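Local coordinates for 3-HSA hydroxylase, oxygenase (Rhodococcus sp., PDB 2RFQ), which hydroxylates the phenolic ring of the cholesterol catabolite 3-HSA at the ortho position, using reduced FMN and dioxygen, as the oxygenase component of a two-component monooxygenase, at residues A[29-34]-A[355-360]; A[71-76]-A[248-253]. All blocks are in the same frame, centred on the assembly; numbering follows the deposited sequence.

Contact 1 of 2, residues A[29-34]-A[355-360]; sequences ETEDLR and LQRFWR. With 1PS (3-pyridinium-1-ylpropane-1-sulfonate), chain E.
Glu31, Arg357 and Arg360 show how one buried carboxylate can serve two arginines by presenting a different side to each. Glu31 reaches out from helix 27-33 and the arginines stand one turn apart on helix 354-365, so the three form a salt-bridge network between two helices far apart in sequence. Arg360 meets the carboxylate end-on and nearly coplanar, 18° between the planes, with both terminal nitrogens on a single oxygen: NH1 lies 2.9 Å and NH2 3.1 Å from Glu31 OE2, on its syn side. Arg357 comes from above the carboxylate plane, its NE 2.7 Å from Glu31 OE1; its guanidinium stands steeply against the carboxylate, the planes 76° apart, and its NH2 bonds to Gln28. On the same helix, Gln356 OE1 takes hydrogen bonds from Arg360 NE and NH2, both 3.0 Å long and from the same face of the amide, which fixes the rotation of that guanidinium. A water accepts from Gln356 NE2 and donates to Glu31 OE1. At the start of the segment Leu355 N bonds to the sulfonate O3 of 1PS. With two arginines about it in a buried setting, Glu31 is probably held as the anion.

Contact 2 of 2, residues A[71-76]-A[248-253]; sequences AVRKIA and MAYGAY
Arg73, in the conformer described here (one of two), and Tyr250 make a cation-pi pair between two helices of the acyl-CoA dehydrogenase-like fold, helix 65-76 of the N-terminal family region and the long helix 233-266 of the C-terminal one. The pair illustrates how a flexible side chain can reach a neighbouring helix that its own CB does not face. The first two torsions of Arg73 are extended, with CG anti to the backbone N (chi1 -175°), and the chain then bends at chi3. Arg73 CD lies above the CD1-CE1 rim of the Tyr250 ring, 3.7 Å from Tyr250 CE1, and the guanidinium passes over the same face. Arg73 CZ stands 4.4 Å from the centroid of the Tyr250 ring, displaced toward the rim. The planes are 54° apart, so the group leans over the ring and does not stack flat upon it. NH1 of Arg73 comes lowest, near the phenol end, 3.2 Å from Tyr250 OH and 3.3 Å from Tyr250 CZ. Tyr250 carries its ring toward helix 65-76, with CG anti to its own carbonyl carbon (chi1 -83°). In this conformer Trp294 of helix 277-309, which also touches Tyr250, gives Arg73 a second cation-pi partner, and the charge rests among aromatic rings.

Toward the C-terminal end of helix 65-76 the backbones come near, the CA atoms of Ala76 and Met248 being 5.3 Å apart; the small side chain of Ala76 fits this close approach. Met248, a selenomethionine here, starts away from helix 65-76 and bends at chi3; its side chain packs on Trp84, an FMN-binding residue by similarity, and on Phe358. Met248 CG remains beside the neighbouring helix end, 3.8 Å from Ala76 O and 4.4 Å from Ala76 CB.

From the N terminus the chain first passes helix 27-33, then helix 65-76, crosses the strands of the middle region, and returns through helix 233-266 before reaching helix 354-365. Contact 2 joins the inner two of these helices and closes a loop of 171 residues; contact 1 joins the outer two across 320 residues, so the smaller loop lies wholly within the larger and the two do not cross. Both tie the N-terminal family region to the C-terminal helices, with the sheet strands between. The centres of contact 1 and contact 2 are about 14 Å apart. Phe358 of contact 1 bridges them, its ring packing against backbone atoms of Met248, Gly251, Ala252 and Ala76.

Contact 1 of 2, residues A[29-34]-A[355-360]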
ATOM      1  N   GLU A  29     -30.249 -11.091 -13.080  1.00  9.47           N
ATOM      2  CA  GLU A  29     -31.466 -11.698 -12.581  1.00  9.17           C
ATOM      3  C   GLU A  29     -31.229 -12.387 -11.228  1.00  8.95           C
ATOM      4  O   GLU A  29     -32.044 -12.283 -10.298  1.00  8.74           O
ATOM      5  CB  GLU A  29     -32.036 -12.694 -13.600  1.00  9.27           C
ATOM      6  CG  GLU A  29     -33.402 -13.230 -13.188  1.00  8.80           C
ATOM      7  CD  GLU A  29     -34.158 -13.899 -14.327  1.00  8.28           C
ATOM      8  OE1 GLU A  29     -34.117 -13.368 -15.456  1.00 10.77           O
ATOM      9  OE2 GLU A  29     -34.848 -14.899 -14.053  1.00  9.14           O
ATOM     10  N   THR A  30     -30.110 -13.096 -11.127  1.00  8.46           N
ATOM     11  CA  THR A  30     -29.749 -13.774  -9.893  1.00  8.51           C
ATOM     12  C   THR A  30     -29.634 -12.762  -8.747  1.00  9.18           C
ATOM     13  O   THR A  30     -30.142 -12.995  -7.656  1.00 10.23           O
ATOM     14  CB  THR A  30     -28.426 -14.531 -10.100  1.00  9.11           C
ATOM     15  OG1 THR A  30     -28.669 -15.545 -11.087  1.00  9.21           O
ATOM     16  CG2 THR A  30     -27.935 -15.172  -8.781  1.00  9.93           C
ATOM     17  N   GLU A  31     -28.987 -11.626  -8.996  1.00  9.74           N
ATOM     18  CA  GLU A  31     -28.942 -10.574  -7.976  1.00 10.06           C
ATOM     19  C   GLU A  31     -30.344 -10.071  -7.618  1.00 10.05           C
ATOM     20  O   GLU A  31     -30.698  -9.965  -6.453  1.00 10.40           O
ATOM     21  CB  GLU A  31     -28.174  -9.372  -8.497  1.00 11.03           C
ATOM     22  CG  GLU A  31     -26.707  -9.410  -8.350  1.00 13.88           C
ATOM     23  CD  GLU A  31     -26.197  -7.975  -8.304  1.00 15.54           C
ATOM     24  OE1 GLU A  31     -26.064  -7.382  -9.383  1.00 14.94           O
ATOM     25  OE2 GLU A  31     -25.984  -7.439  -7.199  1.00 13.67           O
ATOM     26  N   ASP A  32     -31.124  -9.737  -8.648  1.00 10.27           N
ATOM     27  CA  ASP A  32     -32.453  -9.144  -8.445  1.00 11.16           C
ATOM     28  C   ASP A  32     -33.394 -10.038  -7.665  1.00 10.61           C
ATOM     29  O   ASP A  32     -34.202  -9.570  -6.841  1.00 12.35           O
ATOM     30  CB  ASP A  32     -33.064  -8.797  -9.810  1.00 11.30           C
ATOM     31  CG  ASP A  32     -32.378  -7.614 -10.489  1.00 13.81           C
ATOM     32  OD1 ASP A  32     -31.649  -6.840  -9.817  1.00 16.31           O
ATOM     33  OD2 ASP A  32     -32.559  -7.456 -11.709  1.00 16.44           O
ATOM     34  N   LEU A  33     -33.325 -11.346  -7.927  1.00  9.82           N
ATOM     35  CA  LEU A  33     -34.188 -12.307  -7.225  1.00 10.39           C
ATOM     36  C   LEU A  33     -33.611 -12.752  -5.876  1.00 10.10           C
ATOM     37  O   LEU A  33     -34.274 -13.449  -5.115  1.00 11.05           O
ATOM     38  CB  LEU A  33     -34.425 -13.527  -8.105  1.00  9.86           C
ATOM     39  CG  LEU A  33     -35.101 -13.224  -9.423  1.00 11.31           C
ATOM     40  CD1 LEU A  33     -35.081 -14.479 -10.302  1.00 13.63           C
ATOM     41  CD2 LEU A  33     -36.534 -12.794  -9.105  1.00 13.25           C
ATOM     42  N   ARG A  34     -32.353 -12.371  -5.600  1.00  9.76           N
ATOM     43  CA  ARG A  34     -31.687 -12.725  -4.315  1.00 10.71           C
ATOM     44  C   ARG A  34     -31.599 -14.250  -4.081  1.00 10.61           C
ATOM     45  O   ARG A  34     -31.623 -14.730  -2.940  1.00 10.81           O
ATOM     46  CB  ARG A  34     -32.375 -12.025  -3.128  1.00 11.16           C
ATOM     47  CG  ARG A  34     -32.409 -10.476  -3.249  1.00 12.21           C
ATOM     48  CD  ARG A  34     -33.117  -9.846  -1.999  1.00 13.43           C
ATOM     49  NE  ARG A  34     -34.491 -10.341  -1.836  1.00 12.79           N
ATOM     50  CZ  ARG A  34     -34.909 -11.174  -0.874  1.00 15.22           C
ATOM     51  NH1 ARG A  34     -34.090 -11.595   0.093  1.00 15.23           N
ATOM     52  NH2 ARG A  34     -36.183 -11.587  -0.860  1.00 18.01           N
ATOM     53  N   LEU A 355     -18.559  -5.586 -13.754  1.00  6.87           N
ATOM     54  CA  LEU A 355     -17.401  -5.303 -12.902  1.00  7.21           C
ATOM     55  C   LEU A 355     -17.819  -4.779 -11.519  1.00  6.98           C
ATOM     56  O   LEU A 355     -17.240  -5.218 -10.480  1.00  8.16           O
ATOM     57  CB  LEU A 355     -16.423  -4.379 -13.606  1.00  8.00           C
ATOM     58  CG  LEU A 355     -15.175  -3.934 -12.861  1.00  7.53           C
ATOM     59  CD1 LEU A 355     -14.283  -5.126 -12.461  1.00  8.37           C
ATOM     60  CD2 LEU A 355     -14.372  -2.970 -13.766  1.00  7.60           C
ATOM     61  N   GLN A 356     -18.790  -3.852 -11.477  1.00  7.31           N
ATOM     62  CA  GLN A 356     -19.269  -3.342 -10.180  1.00  6.70           C
ATOM     63  C   GLN A 356     -19.900  -4.476  -9.351  1.00  6.84           C
ATOM     64  O   GLN A 356     -19.858  -4.438  -8.118  1.00  6.99           O
ATOM     65  CB  GLN A 356     -20.231  -2.160 -10.323  1.00  7.14           C
ATOM     66  CG  GLN A 356     -21.424  -2.426 -11.229  1.00  7.81           C
ATOM     67  CD  GLN A 356     -22.629  -3.034 -10.492  1.00  9.99           C
ATOM     68  OE1 GLN A 356     -22.897  -2.705  -9.335  1.00  8.56           O
ATOM     69  NE2 GLN A 356     -23.402  -3.886 -11.199  1.00  9.24           N
ATOM     70  N   ARG A 357     -20.502  -5.458 -10.036  1.00  6.32           N
ATOM     71  CA  ARG A 357     -21.071  -6.621  -9.325  1.00  6.38           C
ATOM     72  C   ARG A 357     -19.982  -7.484  -8.691  1.00  6.87           C
ATOM     73  O   ARG A 357     -20.103  -7.863  -7.525  1.00  6.91           O
ATOM     74  CB  ARG A 357     -21.949  -7.459 -10.256  1.00  6.53           C
ATOM     75  CG  ARG A 357     -22.861  -8.400  -9.473  1.00  6.92           C
ATOM     76  CD  ARG A 357     -23.605  -9.313 -10.406  1.00  8.27           C
ATOM     77  NE  ARG A 357     -24.502  -8.554 -11.271  1.00 10.07           N
ATOM     78  CZ  ARG A 357     -24.338  -8.391 -12.579  1.00  9.98           C
ATOM     79  NH1 ARG A 357     -23.312  -8.953 -13.208  1.00  9.42           N
ATOM     80  NH2 ARG A 357     -25.229  -7.676 -13.265  1.00 10.21           N
ATOM     81  N   PHE A 358     -18.928  -7.823  -9.452  1.00  6.50           N
ATOM     82  CA  PHE A 358     -17.822  -8.590  -8.878  1.00  6.29           C
ATOM     83  C   PHE A 358     -17.211  -7.841  -7.708  1.00  7.09           C
ATOM     84  O   PHE A 358     -16.807  -8.447  -6.716  1.00  7.39           O
ATOM     85  CB  PHE A 358     -16.757  -8.822  -9.938  1.00  6.28           C
ATOM     86  CG  PHE A 358     -17.125  -9.886 -10.967  1.00  6.87           C
ATOM     87  CD1 PHE A 358     -17.433 -11.205 -10.573  1.00  9.21           C
ATOM     88  CD2 PHE A 358     -17.096  -9.577 -12.330  1.00  6.77           C
ATOM     89  CE1 PHE A 358     -17.723 -12.190 -11.537  1.00  8.53           C
ATOM     90  CE2 PHE A 358     -17.410 -10.542 -13.304  1.00  7.86           C
ATOM     91  CZ  PHE A 358     -17.704 -11.862 -12.902  1.00  7.52           C
ATOM     92  N   TRP A 359     -17.154  -6.511  -7.834  1.00  6.76           N
ATOM     93  CA  TRP A 359     -16.595  -5.645  -6.777  1.00  7.03           C
ATOM     94  C   TRP A 359     -17.415  -5.776  -5.496  1.00  6.52           C
ATOM     95  O   TRP A 359     -16.871  -6.101  -4.443  1.00  6.37           O
ATOM     96  CB  TRP A 359     -16.534  -4.188  -7.309  1.00  7.01           C
ATOM     97  CG  TRP A 359     -16.028  -3.157  -6.350  1.00  5.88           C
ATOM     98  CD1 TRP A 359     -14.762  -3.049  -5.811  1.00  7.91           C
ATOM     99  CD2 TRP A 359     -16.792  -2.085  -5.809  1.00  7.59           C
ATOM    100  NE1 TRP A 359     -14.700  -1.951  -4.963  1.00  8.21           N
ATOM    101  CE2 TRP A 359     -15.930  -1.345  -4.945  1.00  7.98           C
ATOM    102  CE3 TRP A 359     -18.122  -1.671  -5.969  1.00  8.37           C
ATOM    103  CZ2 TRP A 359     -16.365  -0.186  -4.265  1.00  9.48           C
ATOM    104  CZ3 TRP A 359     -18.557  -0.520  -5.279  1.00  9.53           C
ATOM    105  CH2 TRP A 359     -17.691   0.183  -4.433  1.00  9.12           C
ATOM    106  N   ARG A 360     -18.731  -5.567  -5.587  1.00  6.66           N
ATOM    107  CA  ARG A 360     -19.578  -5.696  -4.391  1.00  5.86           C
ATOM    108  C   ARG A 360     -19.576  -7.106  -3.850  1.00  5.95           C
ATOM    109  O   ARG A 360     -19.514  -7.328  -2.624  1.00  6.19           O
ATOM    110  CB  ARG A 360     -21.000  -5.268  -4.713  1.00  6.21           C
ATOM    111  CG  ARG A 360     -21.097  -3.735  -4.899  1.00  7.40           C
ATOM    112  CD  ARG A 360     -22.540  -3.310  -5.202  1.00  8.07           C
ATOM    113  NE  ARG A 360     -22.996  -3.770  -6.520  1.00  8.46           N
ATOM    114  CZ  ARG A 360     -23.801  -4.811  -6.740  1.00  8.06           C
ATOM    115  NH1 ARG A 360     -24.264  -5.558  -5.732  1.00  9.13           N
ATOM    116  NH2 ARG A 360     -24.139  -5.126  -7.982  1.00 10.29           N
TER
HETATM  117  N1  1PS E 392     -20.345  -0.866 -19.410  1.00 33.19           N
HETATM  118  C1  1PS E 392     -21.049   0.180 -18.915  1.00 33.64           C
HETATM  119  C2  1PS E 392     -22.344   0.447 -19.367  1.00 34.01           C
HETATM  120  C3  1PS E 392     -20.867  -1.673 -20.357  1.00 33.84           C
HETATM  121  C4  1PS E 392     -22.158  -1.448 -20.849  1.00 34.70           C
HETATM  122  C5  1PS E 392     -22.903  -0.378 -20.343  1.00 33.90           C
HETATM  123  C6  1PS E 392     -18.977  -1.133 -18.927  1.00 32.18           C
HETATM  124  C7  1PS E 392     -18.970  -1.648 -17.487  1.00 28.26           C
HETATM  125  C8  1PS E 392     -17.568  -2.083 -17.060  1.00 27.58           C
HETATM  126  S1  1PS E 392     -17.277  -3.708 -17.381  1.00 29.07           S
HETATM  127  O1  1PS E 392     -15.817  -3.884 -17.154  1.00 23.44           O
HETATM  128  O2  1PS E 392     -17.593  -4.060 -18.791  1.00 28.85           O
HETATM  129  O3  1PS E 392     -18.155  -4.537 -16.497  1.00 22.05           O
HETATM  130  O   HOH W   1     -25.970  -4.415 -10.613  1.00 18.41           O

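Contact 2 of 2, residues A[71-76]-A[248-253]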
ATOM      1  N   ALA A  71     -12.928 -25.976 -10.292  1.00  7.26           N
ATOM      2  CA  ALA A  71     -14.328 -25.893 -10.772  1.00  7.61           C
ATOM      3  C   ALA A  71     -15.029 -24.689 -10.153  1.00  6.77           C
ATOM      4  O   ALA A  71     -15.720 -23.919 -10.837  1.00  7.33           O
ATOM      5  CB  ALA A  71     -15.069 -27.182 -10.457  1.00  8.26           C
ATOM      6  N   VAL A  72     -14.807 -24.508  -8.850  1.00  6.74           N
ATOM      7  CA  VAL A  72     -15.332 -23.345  -8.135  1.00  7.09           C
ATOM      8  C   VAL A  72     -14.852 -22.034  -8.744  1.00  7.17           C
ATOM      9  O   VAL A  72     -15.662 -21.127  -9.007  1.00  8.19           O
ATOM     10  CB  VAL A  72     -14.961 -23.410  -6.651  1.00  6.73           C
ATOM     11  CG1 VAL A  72     -15.283 -22.070  -5.946  1.00  7.76           C
ATOM     12  CG2 VAL A  72     -15.806 -24.513  -6.008  1.00  8.08           C
ATOM     13  N   ARG A  73     -13.544 -21.958  -8.960  1.00  7.55           N
ATOM     14  CA  ARG A  73     -12.935 -20.779  -9.572  0.50  6.97           C
ATOM     15  C   ARG A  73     -13.626 -20.444 -10.888  1.00  8.17           C
ATOM     16  O   ARG A  73     -13.979 -19.282 -11.140  1.00  8.49           O
ATOM     17  CB  ARG A  73     -11.447 -20.991  -9.814  0.50  7.51           C
ATOM     18  CG  ARG A  73     -10.767 -19.750 -10.327  0.50  4.87           C
ATOM     19  CD  ARG A  73      -9.329 -20.039 -10.611  0.50  2.00           C
ATOM     20  NE  ARG A  73      -9.194 -20.723 -11.889  0.50  4.77           N
ATOM     21  CZ  ARG A  73      -8.048 -20.807 -12.578  0.50  7.88           C
ATOM     22  NH1 ARG A  73      -6.916 -20.251 -12.120  0.50  5.61           N
ATOM     23  NH2 ARG A  73      -8.025 -21.458 -13.735  0.50 12.55           N
ATOM     24  N   LYS A  74     -13.831 -21.466 -11.724  1.00  7.17           N
ATOM     25  CA  LYS A  74     -14.497 -21.274 -13.021  1.00  8.39           C
ATOM     26  C   LYS A  74     -15.928 -20.736 -12.855  1.00  7.60           C
ATOM     27  O   LYS A  74     -16.301 -19.749 -13.491  1.00  8.46           O
ATOM     28  CB  LYS A  74     -14.514 -22.609 -13.780  1.00  8.92           C
ATOM     29  CG  LYS A  74     -15.083 -22.529 -15.161  1.00 10.48           C
ATOM     30  CD  LYS A  74     -15.178 -23.911 -15.834  1.00 11.98           C
ATOM     31  CE  LYS A  74     -13.819 -24.534 -16.042  1.00 15.74           C
ATOM     32  NZ  LYS A  74     -13.002 -23.838 -17.088  1.00 15.74           N
ATOM     33  N   ILE A  75     -16.733 -21.406 -12.027  1.00  7.19           N
ATOM     34  CA  ILE A  75     -18.127 -20.955 -11.834  1.00  7.00           C
ATOM     35  C   ILE A  75     -18.182 -19.514 -11.345  1.00  7.68           C
ATOM     36  O   ILE A  75     -18.941 -18.679 -11.884  1.00  7.81           O
ATOM     37  CB  ILE A  75     -18.888 -21.868 -10.862  1.00  7.38           C
ATOM     38  CG1 ILE A  75     -18.915 -23.306 -11.400  1.00  6.85           C
ATOM     39  CG2 ILE A  75     -20.317 -21.340 -10.621  1.00  7.74           C
ATOM     40  CD1 ILE A  75     -19.286 -24.315 -10.294  1.00  9.28           C
ATOM     41  N   ALA A  76     -17.377 -19.220 -10.330  1.00  7.49           N
ATOM     42  CA  ALA A  76     -17.375 -17.877  -9.721  1.00  7.63           C
ATOM     43  C   ALA A  76     -16.922 -16.788 -10.688  1.00  7.77           C
ATOM     44  O   ALA A  76     -17.259 -15.618 -10.489  1.00  8.24           O
ATOM     45  CB  ALA A  76     -16.489 -17.880  -8.474  1.00  7.39           C
HETATM   46  N   MSE A 248     -14.012 -14.765  -8.726  1.00  6.94           N
HETATM   47  CA  MSE A 248     -14.624 -13.456  -8.990  1.00  7.92           C
HETATM   48  C   MSE A 248     -13.587 -12.491  -9.574  1.00  6.85           C
HETATM   49  O   MSE A 248     -13.894 -11.723 -10.503  1.00  7.52           O
HETATM   50  CB  MSE A 248     -15.266 -12.887  -7.715  1.00  7.22           C
HETATM   51  CG  MSE A 248     -16.529 -13.641  -7.338  1.00  7.02           C
HETATM   52 SE   MSE A 248     -17.094 -12.899  -5.588  1.00 13.92          SE
HETATM   53  CE  MSE A 248     -17.611 -14.583  -4.676  1.00  8.40           C
ATOM     54  N   ALA A 249     -12.347 -12.577  -9.081  1.00  6.49           N
ATOM     55  CA  ALA A 249     -11.284 -11.690  -9.549  1.00  6.63           C
ATOM     56  C   ALA A 249     -10.918 -12.029 -10.996  1.00  6.76           C
ATOM     57  O   ALA A 249     -10.703 -11.115 -11.827  1.00  7.30           O
ATOM     58  CB  ALA A 249     -10.069 -11.758  -8.587  1.00  6.77           C
ATOM     59  N   TYR A 250     -10.852 -13.321 -11.321  1.00  6.42           N
ATOM     60  CA  TYR A 250     -10.615 -13.723 -12.721  1.00  7.75           C
ATOM     61  C   TYR A 250     -11.704 -13.154 -13.638  1.00  7.52           C
ATOM     62  O   TYR A 250     -11.419 -12.608 -14.732  1.00  7.73           O
ATOM     63  CB  TYR A 250     -10.552 -15.244 -12.875  1.00  7.29           C
ATOM     64  CG  TYR A 250      -9.196 -15.844 -12.554  1.00  8.33           C
ATOM     65  CD1 TYR A 250      -8.886 -16.229 -11.262  1.00  8.71           C
ATOM     66  CD2 TYR A 250      -8.220 -15.976 -13.537  1.00  9.93           C
ATOM     67  CE1 TYR A 250      -7.646 -16.812 -10.952  1.00  8.69           C
ATOM     68  CE2 TYR A 250      -6.957 -16.535 -13.242  1.00  9.12           C
ATOM     69  CZ  TYR A 250      -6.690 -16.935 -11.924  1.00  7.88           C
ATOM     70  OH  TYR A 250      -5.468 -17.486 -11.600  1.00  9.51           O
ATOM     71  N   GLY A 251     -12.951 -13.253 -13.183  1.00  7.68           N
ATOM     72  CA  GLY A 251     -14.098 -12.792 -13.978  1.00  7.52           C
ATOM     73  C   GLY A 251     -14.044 -11.288 -14.166  1.00  7.90           C
ATOM     74  O   GLY A 251     -14.273 -10.787 -15.279  1.00  8.63           O
ATOM     75  N   ALA A 252     -13.737 -10.583 -13.079  1.00  7.80           N
ATOM     76  CA  ALA A 252     -13.623  -9.123 -13.113  1.00  8.49           C
ATOM     77  C   ALA A 252     -12.508  -8.717 -14.073  1.00  8.24           C
ATOM     78  O   ALA A 252     -12.659  -7.772 -14.877  1.00  8.82           O
ATOM     79  CB  ALA A 252     -13.344  -8.584 -11.724  1.00  8.39           C
ATOM     80  N   TYR A 253     -11.375  -9.406 -13.968  1.00  7.66           N
ATOM     81  CA  TYR A 253     -10.230  -9.126 -14.858  1.00  7.63           C
ATOM     82  C   TYR A 253     -10.607  -9.304 -16.341  1.00  8.80           C
ATOM     83  O   TYR A 253     -10.383  -8.411 -17.176  1.00  9.33           O
ATOM     84  CB  TYR A 253      -9.067 -10.045 -14.478  1.00  7.53           C
ATOM     85  CG  TYR A 253      -7.874  -9.775 -15.352  1.00  6.78           C
ATOM     86  CD1 TYR A 253      -7.009  -8.717 -15.064  1.00  6.80           C
ATOM     87  CD2 TYR A 253      -7.645 -10.540 -16.501  1.00  8.59           C
ATOM     88  CE1 TYR A 253      -5.920  -8.444 -15.908  1.00  7.19           C
ATOM     89  CE2 TYR A 253      -6.534 -10.279 -17.352  1.00  7.53           C
ATOM     90  CZ  TYR A 253      -5.698  -9.221 -17.040  1.00  7.83           C
ATOM     91  OH  TYR A 253      -4.615  -8.961 -17.865  1.00  9.43           O
TER